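Local coordinates for protein probable ferredoxin-dependent nitrite reductase NirA (Mycobacterium tuberculosis, PDB 1ZJ8) that reduces sulfite to sulfide with electrons from ferredoxin, using one siroheme and one [4Fe-4S] cluster, at residues Gly78-Glu84 against Leu100-Met106; Arg108-Gly114 against Arg141-Gln145; Phe131-Thr135 against Tyr146-Glu150. All blocks are in the same frame, centred on the assembly; numbering follows the deposited sequence.

Contact 1: residues Gly78-Glu84 against Leu100-Met106; sequences GLYTQRE and LEAKYFM. With SRM (siroheme), chain E.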
# COMPACT_ATOMS: atom_id res chain seq x y z
N GLY A 78 -12.91 -7.11 3.81
CA GLY A 78 -11.51 -7.18 4.22
C GLY A 78 -11.10 -8.48 4.91
O GLY A 78 -10.13 -8.49 5.69
N LEU A 79 -11.83 -9.57 4.62
CA LEU A 79 -11.50 -10.90 5.13
C LEU A 79 -10.94 -11.70 3.99
O LEU A 79 -11.62 -12.01 3.03
CB LEU A 79 -12.70 -11.60 5.72
CG LEU A 79 -13.08 -11.01 7.08
CD1 LEU A 79 -14.56 -11.24 7.37
CD2 LEU A 79 -12.21 -11.55 8.21
N TYR A 80 -9.66 -11.97 4.11
CA TYR A 80 -8.90 -12.72 3.13
C TYR A 80 -8.43 -13.98 3.92
O TYR A 80 -8.03 -13.90 5.08
CB TYR A 80 -7.75 -11.82 2.62
CG TYR A 80 -7.85 -11.14 1.23
CD1 TYR A 80 -7.52 -11.87 0.08
CD2 TYR A 80 -8.14 -9.73 1.06
CE1 TYR A 80 -7.53 -11.30 -1.19
CE2 TYR A 80 -8.13 -9.15 -0.24
CZ TYR A 80 -7.84 -9.96 -1.34
OH TYR A 80 -7.84 -9.43 -2.61
N THR A 81 -8.54 -15.14 3.29
CA THR A 81 -8.13 -16.41 3.87
C THR A 81 -6.59 -16.43 4.06
O THR A 81 -5.87 -15.95 3.18
CB THR A 81 -8.60 -17.55 2.93
OG1 THR A 81 -9.02 -18.68 3.70
CG2 THR A 81 -7.54 -17.91 1.89
N GLN A 82 -6.06 -16.98 5.16
CA GLN A 82 -4.59 -17.00 5.33
C GLN A 82 -3.94 -18.36 4.99
O GLN A 82 -4.62 -19.40 4.97
CB GLN A 82 -4.17 -16.47 6.72
CG GLN A 82 -4.33 -17.40 7.93
CD GLN A 82 -3.53 -16.93 9.17
OE1 GLN A 82 -3.75 -15.84 9.72
NE2 GLN A 82 -2.60 -17.78 9.63
N ARG A 83 -2.63 -18.35 4.71
CA ARG A 83 -1.87 -19.54 4.26
C ARG A 83 -1.63 -20.56 5.39
O ARG A 83 -1.11 -20.22 6.46
CB ARG A 83 -0.51 -19.14 3.66
CG ARG A 83 0.30 -20.30 2.99
CD ARG A 83 1.81 -19.97 2.92
NE ARG A 83 2.63 -20.89 2.11
CZ ARG A 83 2.69 -20.90 0.77
NH1 ARG A 83 1.92 -20.09 0.06
NH2 ARG A 83 3.51 -21.74 0.14
N GLU A 84 -2.02 -21.82 5.14
CA GLU A 84 -1.77 -22.92 6.07
C GLU A 84 -0.25 -23.10 6.24
O GLU A 84 0.55 -22.81 5.32
CB GLU A 84 -2.40 -24.23 5.58
CG GLU A 84 -2.42 -25.36 6.61
CD GLU A 84 -3.23 -24.98 7.84
OE1 GLU A 84 -4.46 -25.09 7.77
OE2 GLU A 84 -2.64 -24.55 8.85
N LEU A 100 -3.52 -25.00 0.74
CA LEU A 100 -2.95 -23.73 1.20
C LEU A 100 -3.94 -22.87 2.00
O LEU A 100 -3.53 -21.96 2.71
CB LEU A 100 -2.44 -22.93 0.01
CG LEU A 100 -1.28 -23.57 -0.73
CD1 LEU A 100 -1.11 -22.93 -2.10
CD2 LEU A 100 0.01 -23.49 0.09
N GLU A 101 -5.23 -23.16 1.89
CA GLU A 101 -6.28 -22.40 2.56
C GLU A 101 -6.48 -22.87 4.01
O GLU A 101 -7.09 -23.91 4.23
CB GLU A 101 -7.58 -22.58 1.78
CG GLU A 101 -8.75 -21.77 2.26
CD GLU A 101 -9.61 -21.30 1.09
OE1 GLU A 101 -10.79 -21.75 0.98
OE2 GLU A 101 -9.09 -20.49 0.28
N ALA A 102 -5.98 -22.10 4.97
CA ALA A 102 -6.13 -22.42 6.40
C ALA A 102 -7.50 -22.03 6.92
O ALA A 102 -8.29 -21.42 6.20
CB ALA A 102 -5.06 -21.73 7.24
N LYS A 103 -7.76 -22.38 8.19
CA LYS A 103 -9.04 -22.08 8.86
C LYS A 103 -9.01 -20.72 9.55
O LYS A 103 -9.86 -20.43 10.40
CB LYS A 103 -9.42 -23.16 9.89
CG LYS A 103 -9.11 -22.82 11.41
CD LYS A 103 -9.90 -23.73 12.37
CE LYS A 103 -9.40 -23.65 13.81
NZ LYS A 103 -10.00 -22.50 14.51
N TYR A 104 -8.03 -19.88 9.19
CA TYR A 104 -7.84 -18.57 9.82
C TYR A 104 -7.86 -17.47 8.76
O TYR A 104 -7.66 -17.73 7.58
CB TYR A 104 -6.52 -18.57 10.60
CG TYR A 104 -6.51 -19.48 11.81
CD1 TYR A 104 -7.14 -19.09 13.00
CD2 TYR A 104 -5.87 -20.73 11.78
CE1 TYR A 104 -7.13 -19.91 14.11
CE2 TYR A 104 -5.86 -21.57 12.89
CZ TYR A 104 -6.50 -21.15 14.06
OH TYR A 104 -6.50 -21.94 15.20
N PHE A 105 -8.09 -16.24 9.20
CA PHE A 105 -8.22 -15.09 8.29
C PHE A 105 -7.23 -13.98 8.57
O PHE A 105 -6.92 -13.67 9.72
CB PHE A 105 -9.63 -14.49 8.40
CG PHE A 105 -10.72 -15.41 7.92
CD1 PHE A 105 -11.39 -16.25 8.81
CD2 PHE A 105 -11.05 -15.45 6.57
CE1 PHE A 105 -12.38 -17.12 8.37
CE2 PHE A 105 -12.04 -16.31 6.11
CZ PHE A 105 -12.71 -17.15 7.02
N MET A 106 -6.73 -13.37 7.51
CA MET A 106 -6.18 -12.04 7.59
C MET A 106 -7.39 -11.10 7.62
O MET A 106 -8.32 -11.25 6.81
CB MET A 106 -5.31 -11.74 6.37
CG MET A 106 -4.63 -10.35 6.38
SD MET A 106 -5.70 -8.95 5.86
CE MET A 106 -5.54 -9.07 4.07
FE SRM E . -1.63 -6.30 -2.24
CHA SRM E . -2.93 -9.32 -3.17
CHB SRM E . -0.57 -7.66 0.63
CHC SRM E . -0.43 -3.41 -1.33
CHD SRM E . -0.68 -5.68 -5.50
NA SRM E . -1.90 -8.07 -1.35
C1A SRM E . -2.56 -9.15 -1.82
C2A SRM E . -2.89 -10.17 -0.77
CMA SRM E . -4.29 -9.97 -0.30
CDA SRM E . -2.58 -11.57 -1.21
CEA SRM E . -3.69 -12.48 -1.62
O3A SRM E . -4.38 -12.18 -2.60
O4A SRM E . -3.93 -13.53 -0.99
C3A SRM E . -1.90 -9.79 0.28
CAA SRM E . -2.42 -9.89 1.68
CBA SRM E . -2.05 -11.30 2.07
CCA SRM E . -1.77 -11.38 3.54
O1A SRM E . -1.13 -10.46 4.09
O2A SRM E . -2.21 -12.37 4.17
C4A SRM E . -1.44 -8.43 -0.14
NB SRM E . -0.81 -5.64 -0.57
C1B SRM E . -0.47 -6.28 0.55
C2B SRM E . -0.00 -5.39 1.67
CMB SRM E . -0.48 -5.80 3.03
CDB SRM E . 1.49 -5.42 1.67
CEB SRM E . 2.21 -4.63 2.70
O3B SRM E . 2.87 -5.16 3.62
O4B SRM E . 2.12 -3.41 2.62
C3B SRM E . -0.53 -4.06 1.16
CAB SRM E . -1.95 -3.84 1.61
CBB SRM E . -2.29 -2.38 1.66
CCB SRM E . -3.77 -2.20 1.88
O1B SRM E . -4.20 -1.89 2.98
O2B SRM E . -4.56 -2.33 0.96
C4B SRM E . -0.60 -4.36 -0.31
NC SRM E . -0.65 -4.92 -3.18
C1C SRM E . -0.39 -3.70 -2.68
C2C SRM E . 0.29 -2.87 -3.57
CDC SRM E . 0.98 -1.57 -3.33
CEC SRM E . 0.24 -0.29 -3.39
O3C SRM E . -1.01 -0.29 -3.46
O4C SRM E . 0.95 0.73 -3.37
C3C SRM E . 0.25 -3.58 -4.74
CAC SRM E . 0.87 -2.99 -5.96
CBC SRM E . 0.24 -1.80 -6.64
CCC SRM E . -0.92 -2.28 -7.50
O1C SRM E . -1.98 -2.70 -6.96
O2C SRM E . -0.75 -2.26 -8.74
C4C SRM E . -0.38 -4.77 -4.49
ND SRM E . -2.08 -7.14 -4.02
C1D SRM E . -1.43 -6.82 -5.15
C2D SRM E . -1.58 -7.88 -6.07
CAD SRM E . -1.56 -7.67 -7.58
CBD SRM E . -2.86 -7.43 -8.28
CCD SRM E . -2.95 -7.08 -9.74
O1D SRM E . -3.39 -5.94 -10.02
O2D SRM E . -2.59 -7.89 -10.63
C3D SRM E . -2.34 -8.85 -5.44
CDD SRM E . -3.13 -9.92 -6.14
CED SRM E . -4.44 -9.66 -6.84
O3D SRM E . -5.06 -8.61 -6.67
O4D SRM E . -4.94 -10.50 -7.60
C4D SRM E . -2.65 -8.37 -4.18

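Contact 2: residues Arg108-Gly114 against Arg141-Gln145; sequences RVRCDGG and RQNVQ. With SRM (siroheme), chain E.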
# COMPACT_ATOMS: atom_id res chain seq x y z
N ARG A 108 -8.33 -6.89 7.51
CA ARG A 108 -7.73 -5.62 7.10
C ARG A 108 -8.63 -4.47 7.52
O ARG A 108 -9.77 -4.38 7.08
CB ARG A 108 -7.56 -5.60 5.57
CG ARG A 108 -6.92 -4.32 4.98
CD ARG A 108 -6.79 -4.39 3.44
NE ARG A 108 -5.80 -5.37 3.01
CZ ARG A 108 -5.47 -5.62 1.74
NH1 ARG A 108 -6.04 -4.97 0.73
NH2 ARG A 108 -4.56 -6.52 1.45
N VAL A 109 -8.10 -3.58 8.35
CA VAL A 109 -8.87 -2.45 8.81
C VAL A 109 -8.65 -1.27 7.88
O VAL A 109 -7.51 -0.90 7.60
CB VAL A 109 -8.48 -2.04 10.24
CG1 VAL A 109 -9.40 -0.93 10.73
CG2 VAL A 109 -8.55 -3.25 11.18
N ARG A 110 -9.76 -0.70 7.40
CA ARG A 110 -9.74 0.43 6.48
C ARG A 110 -9.45 1.75 7.22
O ARG A 110 -10.23 2.14 8.11
CB ARG A 110 -11.09 0.51 5.80
CG ARG A 110 -11.13 1.42 4.62
CD ARG A 110 -12.54 1.83 4.25
NE ARG A 110 -12.45 2.73 3.11
CZ ARG A 110 -12.42 2.34 1.84
NH1 ARG A 110 -12.56 1.06 1.52
NH2 ARG A 110 -12.29 3.24 0.87
N CYS A 111 -8.36 2.42 6.85
CA CYS A 111 -7.96 3.67 7.49
C CYS A 111 -7.70 4.78 6.47
O CYS A 111 -6.55 5.25 6.32
CB CYS A 111 -6.69 3.46 8.29
SG CYS A 111 -6.81 2.20 9.54
N ASP A 112 -8.75 5.25 5.81
CA ASP A 112 -8.60 6.27 4.79
C ASP A 112 -7.83 7.44 5.38
O ASP A 112 -8.10 7.87 6.50
CB ASP A 112 -9.96 6.68 4.22
CG ASP A 112 -10.70 5.49 3.62
OD1 ASP A 112 -10.72 5.37 2.39
OD2 ASP A 112 -11.20 4.63 4.39
N GLY A 113 -6.83 7.89 4.62
CA GLY A 113 -5.94 8.96 5.05
C GLY A 113 -5.03 8.66 6.23
O GLY A 113 -4.39 9.57 6.77
N GLY A 114 -4.99 7.38 6.64
CA GLY A 114 -4.18 6.91 7.79
C GLY A 114 -4.62 7.38 9.16
O GLY A 114 -4.03 7.00 10.15
N ARG A 141 -0.42 1.07 2.57
CA ARG A 141 -1.55 1.90 2.16
C ARG A 141 -2.27 2.44 3.40
O ARG A 141 -3.46 2.70 3.36
CB ARG A 141 -2.57 1.12 1.32
CG ARG A 141 -2.21 0.82 -0.13
CD ARG A 141 -3.45 0.45 -0.94
NE ARG A 141 -4.26 1.62 -1.35
CZ ARG A 141 -3.92 2.48 -2.32
NH1 ARG A 141 -2.80 2.32 -3.01
NH2 ARG A 141 -4.71 3.50 -2.62
N GLN A 142 -1.54 2.55 4.52
CA GLN A 142 -2.00 3.22 5.76
C GLN A 142 -3.02 2.42 6.58
O GLN A 142 -3.61 2.94 7.52
CB GLN A 142 -2.49 4.66 5.49
CG GLN A 142 -1.50 5.50 4.67
CD GLN A 142 -1.98 6.95 4.44
OE1 GLN A 142 -2.51 7.28 3.36
NE2 GLN A 142 -1.78 7.81 5.45
N ASN A 143 -3.19 1.13 6.25
CA ASN A 143 -3.99 0.19 7.05
C ASN A 143 -3.18 -0.64 8.08
O ASN A 143 -1.95 -0.71 8.05
CB ASN A 143 -4.71 -0.78 6.10
CG ASN A 143 -5.73 -0.07 5.22
OD1 ASN A 143 -6.29 0.95 5.61
ND2 ASN A 143 -5.97 -0.62 4.02
N VAL A 144 -3.90 -1.26 9.01
CA VAL A 144 -3.36 -2.36 9.78
C VAL A 144 -4.03 -3.62 9.33
O VAL A 144 -5.19 -3.60 8.92
CB VAL A 144 -3.62 -2.26 11.28
CG1 VAL A 144 -2.68 -1.27 11.89
CG2 VAL A 144 -5.05 -1.89 11.56
N GLN A 145 -3.29 -4.72 9.43
CA GLN A 145 -3.80 -6.03 9.14
C GLN A 145 -3.56 -6.94 10.31
O GLN A 145 -2.46 -6.93 10.90
CB GLN A 145 -3.09 -6.61 7.93
CG GLN A 145 -3.44 -5.94 6.65
CD GLN A 145 -3.00 -6.75 5.46
OE1 GLN A 145 -3.49 -6.55 4.37
NE2 GLN A 145 -2.07 -7.68 5.66
FE SRM E . -1.63 -6.30 -2.24
CHA SRM E . -2.93 -9.32 -3.17
CHB SRM E . -0.57 -7.66 0.63
CHC SRM E . -0.43 -3.41 -1.33
CHD SRM E . -0.68 -5.68 -5.50
NA SRM E . -1.90 -8.07 -1.35
C1A SRM E . -2.56 -9.15 -1.82
C2A SRM E . -2.89 -10.17 -0.77
CMA SRM E . -4.29 -9.97 -0.30
CDA SRM E . -2.58 -11.57 -1.21
CEA SRM E . -3.69 -12.48 -1.62
O3A SRM E . -4.38 -12.18 -2.60
O4A SRM E . -3.93 -13.53 -0.99
C3A SRM E . -1.90 -9.79 0.28
CAA SRM E . -2.42 -9.89 1.68
CBA SRM E . -2.05 -11.30 2.07
CCA SRM E . -1.77 -11.38 3.54
O1A SRM E . -1.13 -10.46 4.09
O2A SRM E . -2.21 -12.37 4.17
C4A SRM E . -1.44 -8.43 -0.14
NB SRM E . -0.81 -5.64 -0.57
C1B SRM E . -0.47 -6.28 0.55
C2B SRM E . -0.00 -5.39 1.67
CMB SRM E . -0.48 -5.80 3.03
CDB SRM E . 1.49 -5.42 1.67
CEB SRM E . 2.21 -4.63 2.70
O3B SRM E . 2.87 -5.16 3.62
O4B SRM E . 2.12 -3.41 2.62
C3B SRM E . -0.53 -4.06 1.16
CAB SRM E . -1.95 -3.84 1.61
CBB SRM E . -2.29 -2.38 1.66
CCB SRM E . -3.77 -2.20 1.88
O1B SRM E . -4.20 -1.89 2.98
O2B SRM E . -4.56 -2.33 0.96
C4B SRM E . -0.60 -4.36 -0.31
NC SRM E . -0.65 -4.92 -3.18
C1C SRM E . -0.39 -3.70 -2.68
C2C SRM E . 0.29 -2.87 -3.57
CDC SRM E . 0.98 -1.57 -3.33
CEC SRM E . 0.24 -0.29 -3.39
O3C SRM E . -1.01 -0.29 -3.46
O4C SRM E . 0.95 0.73 -3.37
C3C SRM E . 0.25 -3.58 -4.74
CAC SRM E . 0.87 -2.99 -5.96
CBC SRM E . 0.24 -1.80 -6.64
CCC SRM E . -0.92 -2.28 -7.50
O1C SRM E . -1.98 -2.70 -6.96
O2C SRM E . -0.75 -2.26 -8.74
C4C SRM E . -0.38 -4.77 -4.49
ND SRM E . -2.08 -7.14 -4.02
C1D SRM E . -1.43 -6.82 -5.15
C2D SRM E . -1.58 -7.88 -6.07
CAD SRM E . -1.56 -7.67 -7.58
CBD SRM E . -2.86 -7.43 -8.28
CCD SRM E . -2.95 -7.08 -9.74
O1D SRM E . -3.39 -5.94 -10.02
O2D SRM E . -2.59 -7.89 -10.63
C3D SRM E . -2.34 -8.85 -5.44
CDD SRM E . -3.13 -9.92 -6.14
CED SRM E . -4.44 -9.66 -6.84
O3D SRM E . -5.06 -8.61 -6.67
O4D SRM E . -4.94 -10.50 -7.60
C4D SRM E . -2.65 -8.37 -4.18

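Contact 3: residues Phe131-Thr135 against Tyr146-Glu150; sequences FARDT and YHWIE. With SRM (siroheme), chain E.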
# COMPACT_ATOMS: atom_id res chain seq x y z
N PHE A 131 -7.66 -11.07 19.89
CA PHE A 131 -8.22 -11.90 18.81
C PHE A 131 -7.26 -12.29 17.70
O PHE A 131 -7.65 -13.10 16.87
CB PHE A 131 -9.37 -11.17 18.12
CG PHE A 131 -10.55 -10.91 19.00
CD1 PHE A 131 -11.15 -9.66 18.99
CD2 PHE A 131 -11.06 -11.91 19.83
CE1 PHE A 131 -12.23 -9.41 19.79
CE2 PHE A 131 -12.15 -11.67 20.62
CZ PHE A 131 -12.74 -10.42 20.61
N ALA A 132 -6.06 -11.70 17.65
CA ALA A 132 -5.16 -11.93 16.50
C ALA A 132 -3.81 -12.51 16.91
O ALA A 132 -2.88 -12.54 16.10
CB ALA A 132 -4.98 -10.63 15.68
N ARG A 133 -3.71 -13.00 18.14
CA ARG A 133 -2.45 -13.51 18.70
C ARG A 133 -1.37 -12.43 18.73
O ARG A 133 -0.18 -12.72 18.66
CB ARG A 133 -1.98 -14.76 17.96
CG ARG A 133 -3.06 -15.89 17.87
CD ARG A 133 -2.45 -17.23 17.43
NE ARG A 133 -3.42 -18.15 16.83
CZ ARG A 133 -3.27 -19.48 16.74
NH1 ARG A 133 -2.19 -20.10 17.23
NH2 ARG A 133 -4.21 -20.22 16.15
N ASP A 134 -1.83 -11.17 18.87
CA ASP A 134 -0.97 -9.98 18.98
C ASP A 134 -0.29 -9.59 17.65
O ASP A 134 0.62 -8.76 17.63
CB ASP A 134 0.05 -10.11 20.12
CG ASP A 134 0.24 -8.80 20.90
OD1 ASP A 134 -0.78 -8.12 21.20
OD2 ASP A 134 1.40 -8.46 21.23
N THR A 135 -0.74 -10.18 16.54
CA THR A 135 -0.28 -9.76 15.24
C THR A 135 -0.91 -8.41 14.89
O THR A 135 -2.11 -8.19 15.08
CB THR A 135 -0.65 -10.80 14.13
OG1 THR A 135 -2.08 -10.97 14.05
CG2 THR A 135 0.02 -12.14 14.41
N TYR A 146 -4.59 -7.74 10.61
CA TYR A 146 -4.54 -8.74 11.68
C TYR A 146 -4.37 -10.10 11.03
O TYR A 146 -4.70 -10.25 9.86
CB TYR A 146 -5.86 -8.74 12.43
CG TYR A 146 -6.23 -7.48 13.20
CD1 TYR A 146 -5.46 -7.03 14.26
CD2 TYR A 146 -7.39 -6.77 12.89
CE1 TYR A 146 -5.82 -5.89 15.01
CE2 TYR A 146 -7.78 -5.62 13.63
CZ TYR A 146 -6.98 -5.19 14.69
OH TYR A 146 -7.32 -4.06 15.44
N HIS A 147 -3.83 -11.08 11.74
CA HIS A 147 -3.82 -12.48 11.25
C HIS A 147 -4.28 -13.44 12.36
O HIS A 147 -4.54 -13.01 13.49
CB HIS A 147 -2.44 -12.87 10.74
CG HIS A 147 -2.14 -12.35 9.37
ND1 HIS A 147 -1.25 -11.32 9.15
CD2 HIS A 147 -2.58 -12.73 8.16
CE1 HIS A 147 -1.16 -11.09 7.85
NE2 HIS A 147 -1.96 -11.92 7.23
N TRP A 148 -4.38 -14.73 12.04
CA TRP A 148 -4.88 -15.71 13.01
C TRP A 148 -6.30 -15.38 13.49
O TRP A 148 -6.65 -15.65 14.65
CB TRP A 148 -3.94 -15.81 14.25
CG TRP A 148 -2.54 -16.25 13.92
CD1 TRP A 148 -1.41 -15.48 13.87
CD2 TRP A 148 -2.14 -17.57 13.57
NE1 TRP A 148 -0.33 -16.25 13.50
CE2 TRP A 148 -0.75 -17.54 13.31
CE3 TRP A 148 -2.82 -18.79 13.44
CZ2 TRP A 148 -0.03 -18.67 12.94
CZ3 TRP A 148 -2.11 -19.91 13.07
CH2 TRP A 148 -0.73 -19.85 12.82
N ILE A 149 -7.13 -14.80 12.62
CA ILE A 149 -8.48 -14.45 13.02
C ILE A 149 -9.45 -15.57 12.65
O ILE A 149 -9.34 -16.19 11.58
CB ILE A 149 -8.89 -13.05 12.50
CG1 ILE A 149 -8.68 -12.04 13.64
CG2 ILE A 149 -10.35 -13.00 12.03
CD1 ILE A 149 -8.89 -10.64 13.25
N GLU A 150 -10.39 -15.85 13.57
CA GLU A 150 -11.38 -16.89 13.40
C GLU A 150 -12.76 -16.22 13.24
O GLU A 150 -13.13 -15.34 14.06
CB GLU A 150 -11.39 -17.87 14.59
CG GLU A 150 -10.06 -18.12 15.28
CD GLU A 150 -10.12 -19.33 16.25
OE1 GLU A 150 -10.41 -20.46 15.78
OE2 GLU A 150 -9.86 -19.16 17.47
FE SRM E . -1.63 -6.30 -2.24
CHA SRM E . -2.93 -9.32 -3.17
CHB SRM E . -0.57 -7.66 0.63
CHC SRM E . -0.43 -3.41 -1.33
CHD SRM E . -0.68 -5.68 -5.50
NA SRM E . -1.90 -8.07 -1.35
C1A SRM E . -2.56 -9.15 -1.82
C2A SRM E . -2.89 -10.17 -0.77
CMA SRM E . -4.29 -9.97 -0.30
CDA SRM E . -2.58 -11.57 -1.21
CEA SRM E . -3.69 -12.48 -1.62
O3A SRM E . -4.38 -12.18 -2.60
O4A SRM E . -3.93 -13.53 -0.99
C3A SRM E . -1.90 -9.79 0.28
CAA SRM E . -2.42 -9.89 1.68
CBA SRM E . -2.05 -11.30 2.07
CCA SRM E . -1.77 -11.38 3.54
O1A SRM E . -1.13 -10.46 4.09
O2A SRM E . -2.21 -12.37 4.17
C4A SRM E . -1.44 -8.43 -0.14
NB SRM E . -0.81 -5.64 -0.57
C1B SRM E . -0.47 -6.28 0.55
C2B SRM E . -0.00 -5.39 1.67
CMB SRM E . -0.48 -5.80 3.03
CDB SRM E . 1.49 -5.42 1.67
CEB SRM E . 2.21 -4.63 2.70
O3B SRM E . 2.87 -5.16 3.62
O4B SRM E . 2.12 -3.41 2.62
C3B SRM E . -0.53 -4.06 1.16
CAB SRM E . -1.95 -3.84 1.61
CBB SRM E . -2.29 -2.38 1.66
CCB SRM E . -3.77 -2.20 1.88
O1B SRM E . -4.20 -1.89 2.98
O2B SRM E . -4.56 -2.33 0.96
C4B SRM E . -0.60 -4.36 -0.31
NC SRM E . -0.65 -4.92 -3.18
C1C SRM E . -0.39 -3.70 -2.68
C2C SRM E . 0.29 -2.87 -3.57
CDC SRM E . 0.98 -1.57 -3.33
CEC SRM E . 0.24 -0.29 -3.39
O3C SRM E . -1.01 -0.29 -3.46
O4C SRM E . 0.95 0.73 -3.37
C3C SRM E . 0.25 -3.58 -4.74
CAC SRM E . 0.87 -2.99 -5.96
CBC SRM E . 0.24 -1.80 -6.64
CCC SRM E . -0.92 -2.28 -7.50
O1C SRM E . -1.98 -2.70 -6.96
O2C SRM E . -0.75 -2.26 -8.74
C4C SRM E . -0.38 -4.77 -4.49
ND SRM E . -2.08 -7.14 -4.02
C1D SRM E . -1.43 -6.82 -5.15
C2D SRM E . -1.58 -7.88 -6.07
CAD SRM E . -1.56 -7.67 -7.58
CBD SRM E . -2.86 -7.43 -8.28
CCD SRM E . -2.95 -7.08 -9.74
O1D SRM E . -3.39 -5.94 -10.02
O2D SRM E . -2.59 -7.89 -10.63
C3D SRM E . -2.34 -8.85 -5.44
CDD SRM E . -3.13 -9.92 -6.14
CED SRM E . -4.44 -9.66 -6.84
O3D SRM E . -5.06 -8.61 -6.67
O4D SRM E . -4.94 -10.50 -7.60
C4D SRM E . -2.65 -8.37 -4.18

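Contact 1: residues Gly78-Glu84 against Leu100-Met106
Tyr80 and Met106 pair through their backbones, Tyr80 N giving a hydrogen bond to Met106 O (3.1 Å) and Met106 N returning one to Tyr80 O (2.8 Å). Their side chains run next to each other on the siroheme face. Tyr80 CB meets the methyl CE of Met106 at 3.8 Å, and CD2 lies beside the same methyl. Beyond it the ring faces the siroheme methyl CMA, which stands 3.5 Å above the ring plane, over its centre, with CD1 close by. CE1 then reaches toward acetate oxygen O3A, while CE2 is bonded to Cys172 SG, the thioether cross-link of this active site, which fixes the rotation of the ring. Strand 79-83 is an outermost strand of a five-stranded antiparallel sheet beside the siroheme, with 104-109 as its neighbour. Past Thr81 a beta bulge shifts the register by two residues where the partner chain turns a corner at Lys103. Gln82 spans the corner, its N bonded to Tyr104 O (3.0 Å) and its O accepting from Ala102 N. Gln82 CG packs 3.6 Å from Tyr104 CB, and OE1 goes on to Trp148 N. Glu84 N closes the ladder on Leu100 O. Arg83 stretches away from its backbone N (chi1 -172°); Leu100 CD2 covers one guanidinium face, 3.7 Å above its plane, while NH2 bonds Tyr87 O and Thr92 OG1 and NH1 bonds Cys434 O beside the iron-sulfur cluster.

Contact 2: residues Arg108-Gly114 against Arg141-Gln145
Arg108 grips the amide oxygen of Gln145 with two nitrogens: NE at 2.9 Å from OE1 and NH2 at 3.1 Å from the same OE1. The two side chains run together in the same direction from a non-hydrogen-bonded pair of adjacent antiparallel strands, and guanidinium and amide are nearly coplanar, 14° apart. NE uses an in-plane lone pair of OE1, whereas NH2 lies almost on the line of the C=O bond. The arginine chain is straight as far as CD and bends there (chi3 -69°), which swings NE round to the glutamine. Held by this pair of bonds, the guanidinium has one face under a siroheme propionate, with NH1 3.0 Å from O2B, and NH1 also donates to Ala171 O. The other end of the glutamine amide, NE2, makes a weak bond to O1A of a second propionate.

Asn143 lies beside Val109, between strand and cofactor. Its amide faces both Cys111 N and propionate oxygen O1B, although the position of this amide is uncertain and neither polar contact can bear much weight. Gln142 extends along the turn at Gly113-Gly114, its CB 3.6 Å from Gly114 CA. The amide at its tip is satisfied from beyond the contact, NE2 by Phe386 O and OE1 by Gly181 N. On the other face of the sheet Val109 CB meets Val144 CG2 at 3.7 Å. Arg141 completes the row, NH1 donating to acetate oxygen O3C. Arginine, asparagine and glutamine side chains reaching from two neighbouring strands, and from the loop leading into one of them, to the acidic side chains of the macrocycle form one wall of the siroheme pocket of this sulfite reductase.

Contact 3: residues Phe131-Thr135 against Tyr146-Glu150
Thr135 OG1 links turn and strand: it accepts His147 N at 2.9 Å and donates to Ala132 O at 2.7 Å. The hydroxyl stands between the threonine's own backbone N and carbonyl carbon (chi1 61°), facing the strand on one side and the start of the turn on the other. Ala132 O also takes Thr135 N, the bond that closes a type I' turn, and both donors approach from the same face of its carbonyl plane. One threonine thus ties the turn to itself and to the neighbouring strand.

From the tight turn Arg133 lies across Trp148. Its CD sits over the face of the five-membered ring, 4.0 Å from the centroid, a CH-pi contact. The extended chain then carries the guanidinium past the CE3 rim of the indole, so that CE3 lies against one guanidinium face, with NH2 3.4 Å from CE3; the two planes are inclined by 38°, so this is not a flat stack. Thr135 CG2 meets the same indole at its edge, 3.7 Å from CD1. Trp148 N is held by Gln82 OE1 from strand 79-83, two strands away in the sheet, and the ring also meets Tyr104 edge-to-face.

On the inner side, Ala132 CB packs against Tyr146 CB at 3.9 Å, and Thr135 O lies at the tyrosine ring edge, in its plane. Tyr146 OH reaches Leu124 O on helix 118-131. Ile149 CG1 rests on Phe131 O where that helix ends. His147 points the other way, stacked with Phe433, and its NE2 gives a nearly straight bond (170°) to siroheme propionate oxygen O2A at 3.1 Å. Helix, tight turn and antiparallel strands packed in this way belong to the ferredoxin-like half domain of the nitrite and sulfite reductase family, whose sheet here presents a histidine to the siroheme.

All three contacts lie on or against one antiparallel sheet beside the siroheme. Contacts 1 and 2 share strand 104-109, and contacts 2 and 3 share strand 144-149. Contact 2, nearest the centre of the chain, is buried and joins its segments largely through charged and amide groups turned to the cofactor's carboxylates. Contact 1, also buried, is mainly a backbone ladder on the border strand, with one aromatic ring placed against the macrocycle. Contact 3 is partly exposed: a turn held by hydroxyl bonds, with an arginine laid over an indole. Contacts 1 and 3 are joined through Gln82 OE1 and Trp148 N, and Met106 CE of contact 1 packs against Gln145 of contact 2.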